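Local coordinates for protein 3-alpha-hydroxysteroid dehydrogenase (Pseudomonas sp., PDB 2DKN) that catalyses the NAD(H)-dependent interconversion of 3-alpha-hydroxysteroids and their 3-oxo forms, as a Rossmann-fold member of the short-chain dehydrogenase family, at residues S156-A159 with V160-A164; G80-V83 with A84-F88; Q146-T149 with H150-Y153; L125-V128 with E129-A133; R213-E216 with P217-A221. One frame throughout, in Å; residues are numbered along the deposited sequence.

Contact 1: residues S156-A159 with V160-A164; sequences SKYA and VTCLA. With NAI (1,4-dihydronicotinamide adenine dinucleotide), chain C.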
# COMPACT_ATOMS: atom_id res chain seq x y z
N SER A 156 12.61 14.80 -1.05
CA SER A 156 11.94 14.80 -2.35
C SER A 156 10.88 13.71 -2.37
O SER A 156 9.80 13.90 -2.93
CB SER A 156 12.94 14.64 -3.49
OG SER A 156 13.66 13.41 -3.41
N LYS A 157 11.17 12.58 -1.74
CA LYS A 157 10.24 11.45 -1.72
C LYS A 157 9.05 11.76 -0.82
O LYS A 157 7.89 11.47 -1.17
CB LYS A 157 10.96 10.15 -1.33
CG LYS A 157 11.92 9.68 -2.39
CD LYS A 157 11.19 9.34 -3.70
CE LYS A 157 12.10 8.59 -4.68
NZ LYS A 157 11.34 8.20 -5.94
N TYR A 158 9.32 12.41 0.32
CA TYR A 158 8.25 12.90 1.17
C TYR A 158 7.35 13.87 0.41
O TYR A 158 6.13 13.69 0.36
CB TYR A 158 8.80 13.55 2.46
CG TYR A 158 7.69 14.16 3.29
CD1 TYR A 158 6.97 13.38 4.19
CD2 TYR A 158 7.32 15.49 3.14
CE1 TYR A 158 5.93 13.91 4.94
CE2 TYR A 158 6.26 16.04 3.87
CZ TYR A 158 5.57 15.24 4.76
OH TYR A 158 4.53 15.75 5.52
N ALA A 159 7.95 14.90 -0.17
CA ALA A 159 7.20 15.93 -0.88
C ALA A 159 6.34 15.36 -2.01
O ALA A 159 5.17 15.74 -2.15
CB ALA A 159 8.14 17.03 -1.40
N VAL A 160 6.91 14.48 -2.82
CA VAL A 160 6.17 13.99 -4.00
C VAL A 160 5.03 13.07 -3.54
O VAL A 160 3.99 13.00 -4.20
CB VAL A 160 7.13 13.27 -4.99
CG1 VAL A 160 7.44 11.81 -4.54
CG2 VAL A 160 6.60 13.32 -6.41
N THR A 161 5.20 12.39 -2.41
CA THR A 161 4.11 11.58 -1.83
C THR A 161 2.96 12.45 -1.34
O THR A 161 1.79 12.18 -1.64
CB THR A 161 4.65 10.59 -0.74
OG1 THR A 161 5.69 9.78 -1.33
CG2 THR A 161 3.55 9.66 -0.23
N CYS A 162 3.31 13.53 -0.62
CA CYS A 162 2.35 14.55 -0.19
C CYS A 162 1.61 15.19 -1.36
O CYS A 162 0.41 15.47 -1.27
CB CYS A 162 3.05 15.67 0.59
SG CYS A 162 3.43 15.21 2.31
N LEU A 163 2.35 15.46 -2.42
CA LEU A 163 1.79 16.03 -3.64
C LEU A 163 0.64 15.17 -4.18
O LEU A 163 -0.45 15.69 -4.47
CB LEU A 163 2.90 16.22 -4.69
CG LEU A 163 2.43 16.69 -6.08
CD1 LEU A 163 1.84 18.08 -5.96
CD2 LEU A 163 3.54 16.62 -7.14
N ALA A 164 0.88 13.86 -4.30
CA ALA A 164 -0.14 12.94 -4.78
C ALA A 164 -1.41 13.02 -3.92
O ALA A 164 -2.53 13.09 -4.43
CB ALA A 164 0.40 11.51 -4.79
PA NAI C . 17.37 2.57 -11.58
O1A NAI C . 18.53 3.49 -11.51
O2A NAI C . 17.63 1.17 -11.97
O5B NAI C . 16.27 3.17 -12.58
C5B NAI C . 15.94 4.53 -12.55
C4B NAI C . 15.81 4.98 -14.00
O4B NAI C . 15.47 6.35 -13.92
C3B NAI C . 17.11 4.86 -14.79
O3B NAI C . 16.90 4.27 -16.05
C2B NAI C . 17.49 6.32 -14.97
O2B NAI C . 18.24 6.58 -16.14
C1B NAI C . 16.14 7.03 -14.94
N9A NAI C . 16.43 8.44 -14.64
C8A NAI C . 17.14 8.94 -13.56
N7A NAI C . 17.25 10.28 -13.74
C5A NAI C . 16.64 10.63 -14.91
C6A NAI C . 16.46 11.84 -15.59
N6A NAI C . 17.07 12.99 -15.20
N1A NAI C . 15.78 11.84 -16.78
C2A NAI C . 15.28 10.67 -17.32
N3A NAI C . 15.45 9.47 -16.66
C4A NAI C . 16.14 9.46 -15.48
O3 NAI C . 16.69 2.68 -10.13
PN NAI C . 15.34 1.99 -9.60
O1N NAI C . 14.63 1.25 -10.66
O2N NAI C . 15.71 1.25 -8.38
O5D NAI C . 14.51 3.30 -9.19
C5D NAI C . 13.21 3.55 -9.71
C4D NAI C . 12.50 4.42 -8.68
O4D NAI C . 12.35 3.66 -7.49
C3D NAI C . 13.27 5.67 -8.30
O3D NAI C . 12.34 6.73 -8.17
C2D NAI C . 13.81 5.34 -6.91
O2D NAI C . 13.93 6.50 -6.13
C1D NAI C . 12.70 4.44 -6.37
N1N NAI C . 13.14 3.59 -5.24
C2N NAI C . 14.14 2.67 -5.42
C3N NAI C . 14.54 1.87 -4.36
C7N NAI C . 15.61 0.82 -4.57
O7N NAI C . 16.05 0.18 -3.43
N7N NAI C . 16.08 0.53 -5.80
C4N NAI C . 13.92 1.99 -3.10
C5N NAI C . 12.86 2.91 -2.95
C6N NAI C . 12.50 3.70 -4.03
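The sulfur of Cys162 lies over one face of the Tyr158 ring, 3.7 Å from SG to the ring centroid and 30° off the ring normal. It sits nearer the hydroxyl end than the middle: Cys162 SG comes to 3.3 Å from Tyr158 CZ. With chi1 at 175°, the ring of Tyr158 is carried away from its own backbone N and leans along the helix axis, where the thiol of the residue four positions on rises beneath it. The Tyr158 ring also meets the ring of Phe255 of the second subunit, with planes at about 30°, so this sulfur-aromatic pair stands at the dimer interface.

On another side of the helix, Lys157 O accepts two bonds from Thr161. The backbone Thr161 N binds Lys157 O at 3.1 Å, and the hydroxyl Thr161 OG1 donates to Lys157 O at 2.8 Å, the two arriving from opposite faces of the carbonyl plane. The buried hydroxyl is thereby satisfied without leaving its own helix.

Lys157 points elsewhere. Its chain bends at chi2 and then runs straight to the coenzyme, where Lys157 NZ donates to NAI O3D at 2.9 Å and weakly to O2D; Val112 O also binds the ammonium. With Tyr153 it forms the Tyr-X-X-X-Lys signature of short-chain dehydrogenases.

Helix 149-166 is here enclosed by helix 126-133 against Tyr158, Ala159 and Cys162, by helix 79-102 against Val160 and Leu163, and by strand 177-183 under Thr161 and Ala164.

Contact 2: residues G80-V83 with A84-F88; sequences GLVV and AVNYF. With NAI (1,4-dihydronicotinamide adenine dinucleotide), chain C.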
# COMPACT_ATOMS: atom_id res chain seq x y z
N GLY A 80 20.69 19.16 -5.36
CA GLY A 80 19.82 19.88 -6.29
C GLY A 80 19.27 18.95 -7.36
O GLY A 80 18.09 19.04 -7.74
N LEU A 81 20.11 18.04 -7.84
CA LEU A 81 19.70 17.14 -8.91
C LEU A 81 18.62 16.18 -8.40
O LEU A 81 17.65 15.90 -9.11
CB LEU A 81 20.91 16.36 -9.45
CG LEU A 81 20.60 15.30 -10.51
CD1 LEU A 81 19.99 15.97 -11.75
CD2 LEU A 81 21.88 14.52 -10.87
N VAL A 82 18.80 15.70 -7.17
CA VAL A 82 17.84 14.79 -6.52
C VAL A 82 16.44 15.42 -6.50
O VAL A 82 15.44 14.79 -6.91
CB VAL A 82 18.31 14.42 -5.09
CG1 VAL A 82 17.26 13.60 -4.36
CG2 VAL A 82 19.65 13.67 -5.14
N VAL A 83 16.35 16.68 -6.07
CA VAL A 83 15.08 17.38 -6.04
C VAL A 83 14.52 17.60 -7.44
O VAL A 83 13.34 17.41 -7.69
CB VAL A 83 15.23 18.74 -5.30
CG1 VAL A 83 14.05 19.65 -5.58
CG2 VAL A 83 15.39 18.48 -3.80
N ALA A 84 15.38 17.99 -8.38
CA ALA A 84 14.92 18.30 -9.73
C ALA A 84 14.28 17.08 -10.38
O ALA A 84 13.28 17.19 -11.08
CB ALA A 84 16.10 18.79 -10.58
N VAL A 85 14.89 15.92 -10.18
CA VAL A 85 14.38 14.70 -10.83
C VAL A 85 13.27 14.08 -9.99
O VAL A 85 12.19 13.82 -10.50
CB VAL A 85 15.48 13.63 -11.07
CG1 VAL A 85 14.89 12.48 -11.90
CG2 VAL A 85 16.61 14.22 -11.82
N ASN A 86 13.53 13.85 -8.71
CA ASN A 86 12.59 13.07 -7.90
C ASN A 86 11.29 13.79 -7.63
O ASN A 86 10.25 13.13 -7.44
CB ASN A 86 13.21 12.64 -6.57
CG ASN A 86 14.32 11.62 -6.74
OD1 ASN A 86 14.66 11.25 -7.86
ND2 ASN A 86 14.89 11.16 -5.62
N TYR A 87 11.35 15.11 -7.54
CA TYR A 87 10.13 15.88 -7.35
C TYR A 87 9.61 16.46 -8.68
O TYR A 87 8.52 16.10 -9.14
CB TYR A 87 10.26 16.99 -6.31
CG TYR A 87 8.91 17.58 -5.99
CD1 TYR A 87 8.09 17.00 -5.01
CD2 TYR A 87 8.43 18.68 -6.69
CE1 TYR A 87 6.83 17.53 -4.73
CE2 TYR A 87 7.18 19.20 -6.42
CZ TYR A 87 6.39 18.63 -5.45
OH TYR A 87 5.14 19.17 -5.20
N PHE A 88 10.40 17.34 -9.28
CA PHE A 88 9.93 18.11 -10.43
C PHE A 88 9.84 17.29 -11.72
O PHE A 88 8.98 17.56 -12.57
CB PHE A 88 10.73 19.41 -10.59
CG PHE A 88 10.44 20.40 -9.50
CD1 PHE A 88 9.28 21.17 -9.55
CD2 PHE A 88 11.28 20.50 -8.40
CE1 PHE A 88 8.99 22.04 -8.52
CE2 PHE A 88 11.00 21.40 -7.37
CZ PHE A 88 9.87 22.16 -7.43
PA NAI C . 17.37 2.57 -11.58
O1A NAI C . 18.53 3.49 -11.51
O2A NAI C . 17.63 1.17 -11.97
O5B NAI C . 16.27 3.17 -12.58
C5B NAI C . 15.94 4.53 -12.55
C4B NAI C . 15.81 4.98 -14.00
O4B NAI C . 15.47 6.35 -13.92
C3B NAI C . 17.11 4.86 -14.79
O3B NAI C . 16.90 4.27 -16.05
C2B NAI C . 17.49 6.32 -14.97
O2B NAI C . 18.24 6.58 -16.14
C1B NAI C . 16.14 7.03 -14.94
N9A NAI C . 16.43 8.44 -14.64
C8A NAI C . 17.14 8.94 -13.56
N7A NAI C . 17.25 10.28 -13.74
C5A NAI C . 16.64 10.63 -14.91
C6A NAI C . 16.46 11.84 -15.59
N6A NAI C . 17.07 12.99 -15.20
N1A NAI C . 15.78 11.84 -16.78
C2A NAI C . 15.28 10.67 -17.32
N3A NAI C . 15.45 9.47 -16.66
C4A NAI C . 16.14 9.46 -15.48
O3 NAI C . 16.69 2.68 -10.13
PN NAI C . 15.34 1.99 -9.60
O1N NAI C . 14.63 1.25 -10.66
O2N NAI C . 15.71 1.25 -8.38
O5D NAI C . 14.51 3.30 -9.19
C5D NAI C . 13.21 3.55 -9.71
C4D NAI C . 12.50 4.42 -8.68
O4D NAI C . 12.35 3.66 -7.49
C3D NAI C . 13.27 5.67 -8.30
O3D NAI C . 12.34 6.73 -8.17
C2D NAI C . 13.81 5.34 -6.91
O2D NAI C . 13.93 6.50 -6.13
C1D NAI C . 12.70 4.44 -6.37
N1N NAI C . 13.14 3.59 -5.24
C2N NAI C . 14.14 2.67 -5.42
C3N NAI C . 14.54 1.87 -4.36
C7N NAI C . 15.61 0.82 -4.57
O7N NAI C . 16.05 0.18 -3.43
N7N NAI C . 16.08 0.53 -5.80
C4N NAI C . 13.92 1.99 -3.10
C5N NAI C . 12.86 2.91 -2.95
C6N NAI C . 12.50 3.70 -4.03
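Backbone hydrogen bonds knit Gly80-Val83 to Ala84-Phe88, and their spacing changes at Val83. The first three are ordinary alpha-helical links, among them Asn86 N to Val82 O at 2.8 Å. Val83 O then faces two donors: Tyr87 N at 3.0 Å, which stands above the carbonyl plane, and, through a weak bond of 3.3 Å, Phe88 N. The second of these spans five residues and marks a wider, pi-type turn.

Apolar contacts run along the same helix. Leu81 and Val85 lie side by side and point the same way, with Leu81 CD1 3.8 Å from Val85 CG2. Val83 pairs in like manner with Phe88, five residues ahead, as the wide turn allows: Val83 CG1 lies at the edge of the ring, in its plane, 3.9 Å from Phe88 CE2. Tyr87 CD2 covers the middle of one face of that ring.

The remaining contacts involve the Asn86 amide and the coenzyme. The amide crosses Val82 at a slant, Asn86 ND2 merely packing 3.6 Å from Val82 CG1, while Asn86 OD1 accepts from Val72 N, which probably sets which way the amide is turned. Both methyls of Val85 touch the adenine of the coenzyme, CG2 lying 3.6 Å from NAI N6A and CG1 3.7 Å from NAI N7A.

Helix 79-102 is the crossover of the beta-alpha-beta unit between strands 65-68 and 108-112 of the Rossmann fold. Helix 149-166 packs on Val82, Asn86 and Tyr87, helix 126-133 on Val83 and Tyr87, and helix 136-146 on Val83, Ala84 and Phe88.

Contact 3: residues Q146-T149 with H150-Y153; sequences QGQT and HLAY. With NAI (1,4-dihydronicotinamide adenine dinucleotide), chain C.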
# COMPACT_ATOMS: atom_id res chain seq x y z
N GLN A 146 21.12 22.46 2.53
CA GLN A 146 20.90 21.41 3.53
C GLN A 146 22.12 20.49 3.55
O GLN A 146 22.50 19.98 4.62
CB GLN A 146 19.61 20.65 3.26
CG GLN A 146 19.23 19.61 4.31
CD GLN A 146 18.70 20.21 5.60
OE1 GLN A 146 17.66 20.88 5.62
NE2 GLN A 146 19.39 19.92 6.70
N GLY A 147 22.75 20.35 2.38
CA GLY A 147 24.05 19.69 2.29
C GLY A 147 24.29 18.19 2.12
O GLY A 147 25.44 17.75 1.98
N GLN A 148 23.24 17.39 2.16
CA GLN A 148 23.44 15.95 2.10
C GLN A 148 22.42 15.28 1.20
O GLN A 148 21.23 15.49 1.37
CB GLN A 148 23.36 15.35 3.49
CG GLN A 148 24.50 15.81 4.40
CD GLN A 148 24.40 15.21 5.77
OE1 GLN A 148 24.21 15.91 6.77
NE2 GLN A 148 24.50 13.89 5.84
N THR A 149 22.89 14.47 0.27
CA THR A 149 21.97 13.88 -0.70
C THR A 149 20.87 13.03 -0.05
O THR A 149 19.75 12.98 -0.57
CB THR A 149 22.69 13.04 -1.76
OG1 THR A 149 23.49 12.07 -1.10
CG2 THR A 149 23.57 13.93 -2.65
N HIS A 150 21.17 12.37 1.07
CA HIS A 150 20.14 11.55 1.71
C HIS A 150 18.95 12.37 2.20
O HIS A 150 17.84 11.86 2.27
CB HIS A 150 20.70 10.63 2.80
CG HIS A 150 20.82 11.26 4.16
ND1 HIS A 150 21.95 11.94 4.57
CD2 HIS A 150 19.98 11.25 5.23
CE1 HIS A 150 21.78 12.37 5.81
NE2 HIS A 150 20.59 11.96 6.23
N LEU A 151 19.21 13.63 2.57
CA LEU A 151 18.16 14.52 3.04
C LEU A 151 17.37 15.01 1.86
O LEU A 151 16.15 15.14 1.94
CB LEU A 151 18.72 15.71 3.80
CG LEU A 151 19.35 15.27 5.13
CD1 LEU A 151 20.12 16.41 5.80
CD2 LEU A 151 18.30 14.71 6.05
N ALA A 152 18.05 15.26 0.74
CA ALA A 152 17.33 15.61 -0.49
C ALA A 152 16.51 14.42 -0.99
O ALA A 152 15.43 14.61 -1.55
CB ALA A 152 18.31 16.07 -1.57
N TYR A 153 17.04 13.22 -0.83
CA TYR A 153 16.30 12.02 -1.20
C TYR A 153 15.02 11.83 -0.37
O TYR A 153 13.91 11.69 -0.92
CB TYR A 153 17.21 10.78 -1.11
CG TYR A 153 16.56 9.54 -1.64
CD1 TYR A 153 16.39 9.38 -3.00
CD2 TYR A 153 16.13 8.50 -0.80
CE1 TYR A 153 15.79 8.26 -3.54
CE2 TYR A 153 15.52 7.34 -1.35
CZ TYR A 153 15.35 7.25 -2.72
OH TYR A 153 14.77 6.15 -3.36
PA NAI C . 17.37 2.57 -11.58
O1A NAI C . 18.53 3.49 -11.51
O2A NAI C . 17.63 1.17 -11.97
O5B NAI C . 16.27 3.17 -12.58
C5B NAI C . 15.94 4.53 -12.55
C4B NAI C . 15.81 4.98 -14.00
O4B NAI C . 15.47 6.35 -13.92
C3B NAI C . 17.11 4.86 -14.79
O3B NAI C . 16.90 4.27 -16.05
C2B NAI C . 17.49 6.32 -14.97
O2B NAI C . 18.24 6.58 -16.14
C1B NAI C . 16.14 7.03 -14.94
N9A NAI C . 16.43 8.44 -14.64
C8A NAI C . 17.14 8.94 -13.56
N7A NAI C . 17.25 10.28 -13.74
C5A NAI C . 16.64 10.63 -14.91
C6A NAI C . 16.46 11.84 -15.59
N6A NAI C . 17.07 12.99 -15.20
N1A NAI C . 15.78 11.84 -16.78
C2A NAI C . 15.28 10.67 -17.32
N3A NAI C . 15.45 9.47 -16.66
C4A NAI C . 16.14 9.46 -15.48
O3 NAI C . 16.69 2.68 -10.13
PN NAI C . 15.34 1.99 -9.60
O1N NAI C . 14.63 1.25 -10.66
O2N NAI C . 15.71 1.25 -8.38
O5D NAI C . 14.51 3.30 -9.19
C5D NAI C . 13.21 3.55 -9.71
C4D NAI C . 12.50 4.42 -8.68
O4D NAI C . 12.35 3.66 -7.49
C3D NAI C . 13.27 5.67 -8.30
O3D NAI C . 12.34 6.73 -8.17
C2D NAI C . 13.81 5.34 -6.91
O2D NAI C . 13.93 6.50 -6.13
C1D NAI C . 12.70 4.44 -6.37
N1N NAI C . 13.14 3.59 -5.24
C2N NAI C . 14.14 2.67 -5.42
C3N NAI C . 14.54 1.87 -4.36
C7N NAI C . 15.61 0.82 -4.57
O7N NAI C . 16.05 0.18 -3.43
N7N NAI C . 16.08 0.53 -5.80
C4N NAI C . 13.92 1.99 -3.10
C5N NAI C . 12.86 2.91 -2.95
C6N NAI C . 12.50 3.70 -4.03
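Gln148 O is gripped by two backbone N-H groups of the helix that starts just beyond it. Ala152 N lies in the carbonyl plane and binds Gln148 O at 3.2 Å, whereas Leu151 N reaches Gln148 O at 3.0 Å from above that plane and along a more bent path. The next carbonyl makes a shorter bond, Thr149 O accepting from Tyr153 N at 2.7 Å.

The side chains fold back over this first turn. Gln146 and Leu151 cross at about a right angle, Gln146 CG resting 3.6 Å from Leu151 CD1; the bend of Gln146 at chi2, 74°, also lays its amide against that methyl. His150 and Gln148 run side by side, with Gln148 CB 3.8 Å from His150 ND1, and Leu151 CG covers one face of the imidazole near its rim. His150 ND1 is hydrogen-bonded to Tyr200 OH, whose ring also meets the imidazole.

Two helices are joined here by a tight turn. Helix 136-146 ends at Gln146, Gly147 takes a positive phi of 87°, and Gln148 is the N-cap residue of helix 149-166, which carries the Tyr-X-X-X-Lys motif of the short-chain dehydrogenases. Thr149, whose OG1 is hydrogen-bonded to Val74 O, ties the start of the helix to a neighbouring loop.

Further along helix 149-166, Tyr153 turns its ring away from the loop, CG anti to the backbone N, toward the coenzyme. There the ribose hydroxyl NAI O2D meets the ring at its edge, near its plane, and is hydrogen-bonded to Tyr153 OH at 2.9 Å.

Contact 4: residues L125-V128 with E129-A133; sequences LPMV and EAMLA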
# COMPACT_ATOMS: atom_id res chain seq x y z
N LEU A 125 11.84 19.43 6.73
CA LEU A 125 12.92 19.99 5.92
C LEU A 125 12.42 21.19 5.12
O LEU A 125 11.39 21.10 4.45
CB LEU A 125 13.47 18.91 4.95
CG LEU A 125 14.21 17.71 5.56
CD1 LEU A 125 14.34 16.56 4.54
CD2 LEU A 125 15.58 18.11 6.13
N PRO A 126 13.13 22.33 5.19
CA PRO A 126 12.67 23.50 4.43
C PRO A 126 12.43 23.24 2.94
O PRO A 126 11.48 23.77 2.36
CB PRO A 126 13.81 24.51 4.63
CG PRO A 126 14.33 24.15 6.02
CD PRO A 126 14.33 22.62 5.99
N MET A 127 13.27 22.42 2.33
CA MET A 127 13.16 22.16 0.90
C MET A 127 11.79 21.57 0.55
O MET A 127 11.29 21.79 -0.56
CB MET A 127 14.28 21.26 0.42
CG MET A 127 14.26 19.90 1.07
SD MET A 127 15.46 18.77 0.32
CE MET A 127 16.79 18.88 1.51
N VAL A 128 11.19 20.84 1.48
CA VAL A 128 9.86 20.26 1.28
C VAL A 128 8.79 21.32 1.00
O VAL A 128 7.99 21.19 0.09
CB VAL A 128 9.45 19.35 2.47
CG1 VAL A 128 7.97 19.00 2.40
CG2 VAL A 128 10.31 18.12 2.45
N GLU A 129 8.79 22.39 1.78
CA GLU A 129 7.84 23.48 1.56
C GLU A 129 8.00 24.11 0.16
O GLU A 129 7.03 24.42 -0.52
CB GLU A 129 8.06 24.54 2.63
CG GLU A 129 7.78 24.05 4.03
CD GLU A 129 8.01 25.16 5.06
OE1 GLU A 129 8.02 26.33 4.63
OE2 GLU A 129 8.21 24.86 6.27
N ALA A 130 9.25 24.29 -0.26
CA ALA A 130 9.52 24.87 -1.57
C ALA A 130 9.07 23.95 -2.69
O ALA A 130 8.56 24.38 -3.71
CB ALA A 130 11.00 25.20 -1.69
N MET A 131 9.31 22.65 -2.51
CA MET A 131 8.79 21.68 -3.46
C MET A 131 7.28 21.76 -3.59
O MET A 131 6.77 21.86 -4.69
CB MET A 131 9.24 20.26 -3.10
CG MET A 131 10.67 20.00 -3.56
SD MET A 131 11.30 18.36 -3.24
CE MET A 131 12.15 18.60 -1.67
N LEU A 132 6.58 21.73 -2.46
CA LEU A 132 5.12 21.71 -2.50
C LEU A 132 4.55 23.03 -3.04
O LEU A 132 3.47 23.04 -3.63
CB LEU A 132 4.53 21.36 -1.13
CG LEU A 132 4.72 19.91 -0.68
CD1 LEU A 132 4.28 19.80 0.79
CD2 LEU A 132 3.90 18.99 -1.57
N ALA A 133 5.29 24.12 -2.86
CA ALA A 133 4.94 25.42 -3.47
C ALA A 133 5.26 25.48 -4.98
O ALA A 133 4.81 26.38 -5.69
CB ALA A 133 5.67 26.56 -2.73
O HOH W 1 11.10 26.55 3.23
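Along the short helix 126-133, Met127 and Met131 lie side by side one turn apart, facing the other helices of this part of the Rossmann fold. The terminal methyl of Met131 does the touching: Met131 CE is 3.7 Å from Met127 CG and 3.9 Å from Met127 SD, and also 3.5 Å from Met127 O. Met127 CG stands between its backbone N and carbonyl carbon, chi1 62°, which sets its thioether beside that of Met131. Val83 of helix 79-102 meets both methionines; Tyr87 of that helix and Ser156 and Ala159 of helix 149-166 meet Met131.

Val128 and Leu132 make a second pair pointing the same way, more loosely, with Val128 CG1 4.1 Å from Leu132 CD1. Tyr158 lies against Val128, and Cys162 against Leu132.

The main-chain bonds firm up along the helix. Pro126 O receives only weak ones from Glu129 N and Ala130 N, while Met131 N binds Met127 O at 2.9 Å and Leu132 N binds Val128 O at 3.0 Å.

On the exposed side, a water donates to Pro126 O at 2.9 Å and, weakly, to the carboxylate of Glu129 through OE1 at 3.4 Å.

Contact 5: residues R213-E216 with P217-A221; sequences RGSE and PREVA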
# COMPACT_ATOMS: atom_id res chain seq x y z
N ARG A 213 15.18 -10.21 2.71
CA ARG A 213 15.79 -10.03 1.40
C ARG A 213 15.30 -8.71 0.83
O ARG A 213 14.34 -8.14 1.34
CB ARG A 213 15.37 -11.17 0.47
CG ARG A 213 13.85 -11.24 0.19
CD ARG A 213 13.48 -12.35 -0.77
NE ARG A 213 12.05 -12.45 -1.09
CZ ARG A 213 11.41 -11.75 -2.03
NH1 ARG A 213 12.04 -10.81 -2.72
NH2 ARG A 213 10.10 -11.97 -2.26
N GLY A 214 15.94 -8.24 -0.23
CA GLY A 214 15.40 -7.10 -0.99
C GLY A 214 14.36 -7.55 -2.01
O GLY A 214 14.24 -8.74 -2.30
N SER A 215 13.60 -6.59 -2.55
CA SER A 215 12.59 -6.90 -3.55
C SER A 215 13.28 -7.17 -4.90
O SER A 215 14.32 -6.58 -5.20
CB SER A 215 11.65 -5.70 -3.73
OG SER A 215 10.59 -6.04 -4.60
N GLU A 216 12.64 -7.97 -5.75
CA GLU A 216 13.08 -8.00 -7.13
C GLU A 216 12.28 -6.88 -7.81
O GLU A 216 11.16 -6.58 -7.39
CB GLU A 216 12.84 -9.37 -7.79
CG GLU A 216 13.77 -10.45 -7.23
CD GLU A 216 15.25 -10.09 -7.41
OE1 GLU A 216 16.02 -10.13 -6.43
OE2 GLU A 216 15.66 -9.72 -8.54
N PRO A 217 12.87 -6.21 -8.82
CA PRO A 217 12.13 -5.12 -9.44
C PRO A 217 10.74 -5.54 -9.92
O PRO A 217 9.82 -4.75 -9.88
CB PRO A 217 13.00 -4.71 -10.64
CG PRO A 217 14.33 -5.32 -10.42
CD PRO A 217 14.24 -6.36 -9.36
N ARG A 218 10.60 -6.77 -10.42
CA ARG A 218 9.31 -7.24 -10.90
C ARG A 218 8.24 -7.24 -9.79
O ARG A 218 7.06 -7.08 -10.09
CB ARG A 218 9.47 -8.65 -11.49
CG ARG A 218 8.17 -9.39 -11.76
CD ARG A 218 7.52 -8.99 -13.05
NE ARG A 218 6.51 -9.99 -13.41
CZ ARG A 218 6.49 -10.65 -14.57
NH1 ARG A 218 5.52 -11.53 -14.79
NH2 ARG A 218 7.41 -10.41 -15.50
N GLU A 219 8.65 -7.43 -8.54
CA GLU A 219 7.68 -7.46 -7.42
C GLU A 219 7.08 -6.06 -7.21
O GLU A 219 5.88 -5.90 -6.94
CB GLU A 219 8.33 -7.96 -6.13
CG GLU A 219 8.82 -9.39 -6.26
CD GLU A 219 9.44 -9.89 -5.00
OE1 GLU A 219 8.74 -10.61 -4.27
OE2 GLU A 219 10.62 -9.59 -4.74
N VAL A 220 7.91 -5.04 -7.37
CA VAL A 220 7.41 -3.67 -7.34
C VAL A 220 6.55 -3.38 -8.57
O VAL A 220 5.49 -2.78 -8.45
CB VAL A 220 8.53 -2.64 -7.19
CG1 VAL A 220 7.96 -1.20 -7.26
CG2 VAL A 220 9.26 -2.86 -5.86
N ALA A 221 7.00 -3.85 -9.74
CA ALA A 221 6.23 -3.67 -10.95
C ALA A 221 4.82 -4.26 -10.84
O ALA A 221 3.84 -3.66 -11.33
CB ALA A 221 6.97 -4.31 -12.12
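The backbone of Arg213-Glu216 is extended through Glu216, the N-cap residue, after which Pro217 begins helix 217-228; Glu219 N closes the first turn on Glu216 O at 2.9 Å. Ser215 OG donates to the same carbonyl from its other face.

Arg213 and Glu219 come from opposite directions and meet end-on in a two-pronged salt bridge. Arg213 NH1 binds Glu219 OE2 at 2.8 Å and Arg213 NH2 binds Glu219 OE1 at 2.8 Å, each on a syn lone pair, with the guanidinium and carboxylate planes only 15° apart. The anti lone pair of Glu219 OE2 takes Glu216 N, also at 2.8 Å. Two strong donors thus hold this oxygen, and Glu219 OE1 has a further one in Ser233 OG of the second subunit. So many donors, beside a helix start, probably stabilise the negative charge. Phe234 of the second subunit packs on Arg213, Ser215 and Glu219.

Ser215 OG also touches Glu219 CB at 3.3 Å, and Val220 packs on Ile13 and Val181. Pro217 occupies the first helical position, and Glu219, three residues after the N-cap, bonds through its carboxylate to Glu216 N, which is one half of a capping box.

All five contacts are local, each between residues a few positions apart in one continuous segment, within a helix or at its start, and they follow in series without nesting or crossing. Contact 2 comes first, on helix 79-102, then contact 4 on helix 126-133. Contact 3 turns the chain from helix 136-146 into helix 149-166, on which contact 1 follows shortly after. Apart from contacts 1 and 3, linked only along that helix, these four pack on each other: Tyr87 touches Ala159 and Leu132, Val82 meets Ala152, and Met131 reaches Ser156. Contact 5 starts helix 217-228 across the chain's centre from contact 1, about 21 Å between centres. Contacts 1, 2 and 3 touch the coenzyme; contacts 1 and 5 touch the second subunit.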